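Local coordinates for twitching motility pilus retraction protein (Geobacter sulfurreducens PCA, PDB 5ZFQ) that acts as a hexameric retraction ATPase motor of the type IV pilus, probably using ATP hydrolysis to drive pilus withdrawal and twitching motility, at residues 306-311 with 341-347; 256-262 with 288-292. One frame throughout, in Å; residues are numbered along the deposited sequence.

Contact 1 (306-311 with 341-347)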
loop_
_atom_site.group_PDB
_atom_site.type_symbol
_atom_site.label_atom_id
_atom_site.label_comp_id
_atom_site.label_asym_id
_atom_site.label_seq_id
_atom_site.Cartn_x
_atom_site.Cartn_y
_atom_site.Cartn_z
ATOM N N ALA A 306 -23.095 -3.032 -35.323
ATOM C CA ALA A 306 -24.298 -3.181 -34.544
ATOM C C ALA A 306 -24.195 -2.085 -33.499
ATOM O O ALA A 306 -23.184 -1.871 -32.900
ATOM C CB ALA A 306 -24.398 -4.545 -33.940
ATOM N N LEU A 307 -25.285 -1.413 -33.256
ATOM C CA LEU A 307 -25.214 -0.212 -32.451
ATOM C C LEU A 307 -26.434 -0.043 -31.554
ATOM O O LEU A 307 -27.588 -0.078 -32.018
ATOM C CB LEU A 307 -25.053 1.009 -33.366
ATOM C CG LEU A 307 -25.066 2.414 -32.768
ATOM C CD1 LEU A 307 -23.736 2.791 -32.097
ATOM C CD2 LEU A 307 -25.455 3.402 -33.861
ATOM N N GLU A 308 -26.186 0.218 -30.291
ATOM C CA GLU A 308 -27.238 0.489 -29.377
ATOM C C GLU A 308 -27.113 1.965 -29.091
ATOM O O GLU A 308 -26.066 2.433 -28.768
ATOM C CB GLU A 308 -27.061 -0.327 -28.126
ATOM C CG GLU A 308 -27.884 0.179 -26.973
ATOM C CD GLU A 308 -28.310 -0.878 -26.011
ATOM O OE1 GLU A 308 -29.136 -1.695 -26.352
ATOM O OE2 GLU A 308 -27.835 -0.883 -24.902
ATOM N N VAL A 309 -28.198 2.704 -29.243
ATOM C CA VAL A 309 -28.206 4.128 -28.982
ATOM C C VAL A 309 -29.222 4.535 -27.950
ATOM O O VAL A 309 -30.364 4.252 -28.088
ATOM C CB VAL A 309 -28.586 4.914 -30.239
ATOM C CG1 VAL A 309 -28.531 6.394 -29.999
ATOM C CG2 VAL A 309 -27.724 4.536 -31.402
ATOM N N MET A 310 -28.799 5.247 -26.930
ATOM C CA MET A 310 -29.706 5.748 -25.931
ATOM C C MET A 310 -29.699 7.262 -25.919
ATOM O O MET A 310 -28.690 7.854 -25.672
ATOM C CB MET A 310 -29.270 5.273 -24.570
ATOM C CG MET A 310 -30.283 5.459 -23.477
ATOM S SD MET A 310 -30.326 6.998 -22.603
ATOM C CE MET A 310 -28.741 7.168 -21.897
ATOM N N VAL A 311 -30.840 7.882 -26.163
ATOM C CA VAL A 311 -30.961 9.319 -26.128
ATOM C C VAL A 311 -31.838 9.645 -24.959
ATOM O O VAL A 311 -32.971 9.265 -24.921
ATOM C CB VAL A 311 -31.616 9.873 -27.381
ATOM C CG1 VAL A 311 -31.549 11.377 -27.371
ATOM C CG2 VAL A 311 -30.904 9.371 -28.608
ATOM N N MET A 341 -33.646 6.378 -30.682
ATOM C CA MET A 341 -33.000 5.382 -29.880
ATOM C C MET A 341 -33.198 4.012 -30.471
ATOM O O MET A 341 -34.147 3.781 -31.143
ATOM C CB MET A 341 -33.605 5.332 -28.494
ATOM C CG MET A 341 -33.832 6.644 -27.827
ATOM S SD MET A 341 -34.340 6.395 -26.145
ATOM C CE MET A 341 -33.072 5.350 -25.578
ATOM N N GLN A 342 -32.272 3.110 -30.224
ATOM C CA GLN A 342 -32.420 1.757 -30.656
ATOM C C GLN A 342 -31.709 0.866 -29.711
ATOM O O GLN A 342 -30.660 1.196 -29.262
ATOM C CB GLN A 342 -31.868 1.556 -32.046
ATOM C CG GLN A 342 -30.475 2.068 -32.247
ATOM C CD GLN A 342 -30.031 2.050 -33.681
ATOM O OE1 GLN A 342 -30.589 2.713 -34.516
ATOM N NE2 GLN A 342 -29.008 1.298 -33.957
ATOM N N THR A 343 -32.266 -0.291 -29.421
ATOM C CA THR A 343 -31.573 -1.268 -28.594
ATOM C C THR A 343 -30.624 -2.083 -29.470
ATOM O O THR A 343 -30.763 -2.111 -30.699
ATOM C CB THR A 343 -32.544 -2.231 -27.876
ATOM O OG1 THR A 343 -33.298 -2.962 -28.846
ATOM C CG2 THR A 343 -33.515 -1.465 -26.969
ATOM N N MET A 344 -29.662 -2.737 -28.819
ATOM C CA MET A 344 -28.788 -3.693 -29.472
ATOM C C MET A 344 -29.622 -4.770 -30.160
ATOM O O MET A 344 -29.352 -5.119 -31.305
ATOM C CB MET A 344 -27.814 -4.320 -28.468
ATOM C CG MET A 344 -26.850 -5.297 -29.104
ATOM S SD MET A 344 -25.873 -4.512 -30.431
ATOM C CE MET A 344 -24.919 -3.306 -29.515
ATOM N N ASN A 345 -30.652 -5.271 -29.479
ATOM C CA ASN A 345 -31.536 -6.255 -30.097
ATOM C C ASN A 345 -32.236 -5.683 -31.333
ATOM O O ASN A 345 -32.326 -6.367 -32.353
ATOM C CB ASN A 345 -32.573 -6.799 -29.097
ATOM C CG ASN A 345 -32.115 -8.099 -28.419
ATOM O OD1 ASN A 345 -31.138 -8.729 -28.847
ATOM N ND2 ASN A 345 -32.809 -8.494 -27.356
ATOM N N GLN A 346 -32.712 -4.439 -31.269
ATOM C CA GLN A 346 -33.340 -3.826 -32.440
ATOM C C GLN A 346 -32.338 -3.728 -33.576
ATOM O O GLN A 346 -32.658 -4.062 -34.707
ATOM C CB GLN A 346 -33.923 -2.451 -32.109
ATOM C CG GLN A 346 -35.226 -2.548 -31.331
ATOM C CD GLN A 346 -35.736 -1.209 -30.823
ATOM O OE1 GLN A 346 -34.952 -0.309 -30.512
ATOM N NE2 GLN A 346 -37.058 -1.082 -30.711
ATOM N N SER A 347 -31.116 -3.299 -33.264
ATOM C CA SER A 347 -30.043 -3.202 -34.254
ATOM C C SER A 347 -29.736 -4.562 -34.869
ATOM O O SER A 347 -29.660 -4.686 -36.096
ATOM C CB SER A 347 -28.766 -2.619 -33.627
ATOM O OG SER A 347 -27.763 -2.394 -34.611
#

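Contact 2 (256-262 with 288-292)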
loop_
_atom_site.group_PDB
_atom_site.type_symbol
_atom_site.label_atom_id
_atom_site.label_comp_id
_atom_site.label_asym_id
_atom_site.label_seq_id
_atom_site.Cartn_x
_atom_site.Cartn_y
_atom_site.Cartn_z
ATOM N N THR A 256 -17.973 -0.743 -22.304
ATOM C CA THR A 256 -19.199 -1.329 -21.850
ATOM C C THR A 256 -20.019 -1.695 -23.053
ATOM O O THR A 256 -19.913 -1.123 -24.104
ATOM C CB THR A 256 -19.959 -0.484 -20.836
ATOM O OG1 THR A 256 -19.914 0.880 -21.196
ATOM C CG2 THR A 256 -19.365 -0.635 -19.491
ATOM N N ASN A 257 -20.884 -2.666 -22.900
ATOM C CA ASN A 257 -21.530 -3.131 -24.118
ATOM C C ASN A 257 -22.995 -2.747 -24.272
ATOM O O ASN A 257 -23.654 -3.175 -25.224
ATOM C CB ASN A 257 -21.389 -4.647 -24.183
ATOM C CG ASN A 257 -19.953 -5.084 -24.109
ATOM O OD1 ASN A 257 -19.540 -5.736 -23.155
ATOM N ND2 ASN A 257 -19.176 -4.723 -25.123
ATOM N N SER A 258 -23.505 -1.954 -23.335
ATOM C CA SER A 258 -24.873 -1.457 -23.421
ATOM C C SER A 258 -24.987 -0.138 -22.663
ATOM O O SER A 258 -24.110 0.203 -21.865
ATOM C CB SER A 258 -25.866 -2.486 -22.864
ATOM O OG SER A 258 -25.785 -2.589 -21.445
ATOM N N ALA A 259 -26.063 0.598 -22.919
ATOM C CA ALA A 259 -26.327 1.862 -22.249
ATOM C C ALA A 259 -26.482 1.656 -20.751
ATOM O O ALA A 259 -25.863 2.364 -19.947
ATOM C CB ALA A 259 -27.572 2.502 -22.819
ATOM N N VAL A 260 -27.318 0.684 -20.388
ATOM C CA VAL A 260 -27.561 0.325 -18.995
ATOM C C VAL A 260 -26.268 -0.107 -18.292
ATOM O O VAL A 260 -25.970 0.308 -17.173
ATOM C CB VAL A 260 -28.621 -0.822 -18.889
ATOM C CG1 VAL A 260 -28.776 -1.296 -17.446
ATOM C CG2 VAL A 260 -29.957 -0.370 -19.475
ATOM N N GLN A 261 -25.500 -0.952 -18.961
ATOM C CA GLN A 261 -24.231 -1.402 -18.412
ATOM C C GLN A 261 -23.251 -0.238 -18.267
ATOM O O GLN A 261 -22.493 -0.179 -17.300
ATOM C CB GLN A 261 -23.669 -2.489 -19.305
ATOM C CG GLN A 261 -22.463 -3.188 -18.805
ATOM C CD GLN A 261 -21.965 -4.183 -19.832
ATOM O OE1 GLN A 261 -21.016 -3.891 -20.562
ATOM N NE2 GLN A 261 -22.603 -5.362 -19.904
ATOM N N THR A 262 -23.305 0.700 -19.215
ATOM C CA THR A 262 -22.457 1.894 -19.197
ATOM C C THR A 262 -22.773 2.818 -18.018
ATOM O O THR A 262 -21.868 3.269 -17.308
ATOM C CB THR A 262 -22.603 2.718 -20.489
ATOM O OG1 THR A 262 -22.056 1.990 -21.598
ATOM C CG2 THR A 262 -21.893 4.072 -20.342
ATOM N N GLY A 288 -26.297 11.416 -24.551
ATOM C CA GLY A 288 -26.340 10.248 -25.404
ATOM C C GLY A 288 -25.294 9.194 -25.106
ATOM O O GLY A 288 -24.177 9.484 -24.661
ATOM N N VAL A 289 -25.670 7.951 -25.358
ATOM C CA VAL A 289 -24.782 6.817 -25.155
ATOM C C VAL A 289 -24.864 5.926 -26.371
ATOM O O VAL A 289 -25.945 5.510 -26.779
ATOM C CB VAL A 289 -25.150 5.981 -23.888
ATOM C CG1 VAL A 289 -24.201 4.779 -23.747
ATOM C CG2 VAL A 289 -25.176 6.863 -22.626
ATOM N N MET A 290 -23.723 5.638 -26.960
ATOM C CA MET A 290 -23.693 4.699 -28.052
ATOM C C MET A 290 -22.842 3.496 -27.685
ATOM O O MET A 290 -21.683 3.618 -27.317
ATOM C CB MET A 290 -23.195 5.383 -29.318
ATOM C CG MET A 290 -24.142 6.501 -29.763
ATOM S SD MET A 290 -23.502 7.475 -31.133
ATOM C CE MET A 290 -21.851 7.733 -30.588
ATOM N N SER A 291 -23.390 2.324 -27.887
ATOM C CA SER A 291 -22.672 1.108 -27.640
ATOM C C SER A 291 -22.490 0.403 -28.941
ATOM O O SER A 291 -23.421 0.169 -29.633
ATOM C CB SER A 291 -23.408 0.275 -26.647
ATOM O OG SER A 291 -23.211 0.862 -25.410
ATOM N N GLN A 292 -21.261 0.029 -29.246
ATOM C CA GLN A 292 -20.954 -0.570 -30.514
ATOM C C GLN A 292 -20.303 -1.904 -30.564
ATOM O O GLN A 292 -19.576 -2.256 -29.699
ATOM C CB GLN A 292 -20.028 0.358 -31.241
ATOM C CG GLN A 292 -20.590 1.735 -31.443
ATOM C CD GLN A 292 -19.735 2.565 -32.336
ATOM O OE1 GLN A 292 -18.651 2.181 -32.672
ATOM N NE2 GLN A 292 -20.227 3.705 -32.719
#

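Contact 1 (306-311 with 341-347)
Glu-308 sends its carboxylate out of a strand to the start of a helix, where OE1 accepts from Met-344 N at 2.7 Å, while its other oxygen, OE2, accepts from Ala-259 N at the start of a second helix. One acidic group thus bridges two helix N termini, whose partial positive charge probably steadies it. The side chain gets there with CG anti to the backbone N (chi1 163°) and the chain extended beyond; OE1 is met on its anti side, somewhat out of the carboxylate plane. Beside this bridge, Val-309 and Gln-342 form a single antiparallel hydrogen-bonded pair, with Val-309 N to Gln-342 O at 2.9 Å and Gln-342 N to Val-309 O at 3.1 Å. The Gln-342 side chain runs back along the strand: CG lies against Val-309 CG2 (3.8 Å), and NE2 gives a nearly straight bond to Leu-307 O (2.8 Å, 172°), with that oxygen in its amide plane but NE2 lifted above the carbonyl plane. Leu-307 N in turn donates to Ser-347 OG, 3.0 Å away, one turn into the helix. Thr-343 and Gln-346 close a capping box at the helix start. At the other end Met-341, bent at its last torsion (chi3 53°), lays CE alongside Met-310 CG at 3.5 Å. Strand 303-310 is the last of the mixed sheet within the chain; segment 341-347 covers its outer edge, strand 286-296 pairs with the inner one, and Met-332 of helix 328-333 packs on Glu-308, Met-310 and Met-341.

Contact 2 (256-262 with 288-292)
Val-289 and Ser-291, two positions apart and on the same face of strand 286-296, meet the start of a helix and the turn leading into it without any direct hydrogen bond between the segments. CG1 of Val-289, anti to the backbone N (chi1 179°), reaches Ala-259 CA at 3.9 Å and approaches Thr-262 OG1 at 4.1 Å, the valine and threonine side chains passing one another head to tail. Ser-291 puts OG 3.4 Å from Ser-258 C and CB 3.7 Å from Asn-257 O; its hydroxyl bonds to Thr-155 instead. Behind this layer, Ser-258 O is gripped from opposite faces of its plane by Thr-262 N (2.8 Å) and Thr-262 OG1 (2.7 Å). A valine in place of Thr-262 would probably leave that carbonyl with one grip fewer and the turn facing Ser-291 less firmly held. Ser-258 is also the N-cap, its OG accepting from Gln-261 N at 3.0 Å, and Asn-257 N donates to Gln-261 OE1. Further out, the Asn-257 amide bonds to Glu-245 of a second subunit, which places this turn at a subunit interface. Within its own subunit, helix 259-268 begins over strand 286-296 and, through Thr-262, over the neighbouring strand 150-155.

Followed from the N terminus, the chain closes contact 2 first: after strand 249-254 it enters helix 259-268, passes through helix 275-285 and returns as strand 286-296 beneath the turn it left. A hairpin then leads to strand 303-310, and contact 1 closes a second loop, through helices 314-321 and 328-333, when helix 344-353 begins. The loops follow in series and neither nest nor cross. Their strands are antiparallel neighbours, probably bonded from Ser-291 N to Glu-308 O (2.8 Å). The worked lesson is that two closures in series, one over the face of strand 286-296 and one along the edge of strand 303-310, tie the starts of helices 259-268 and 344-353 to one sheet.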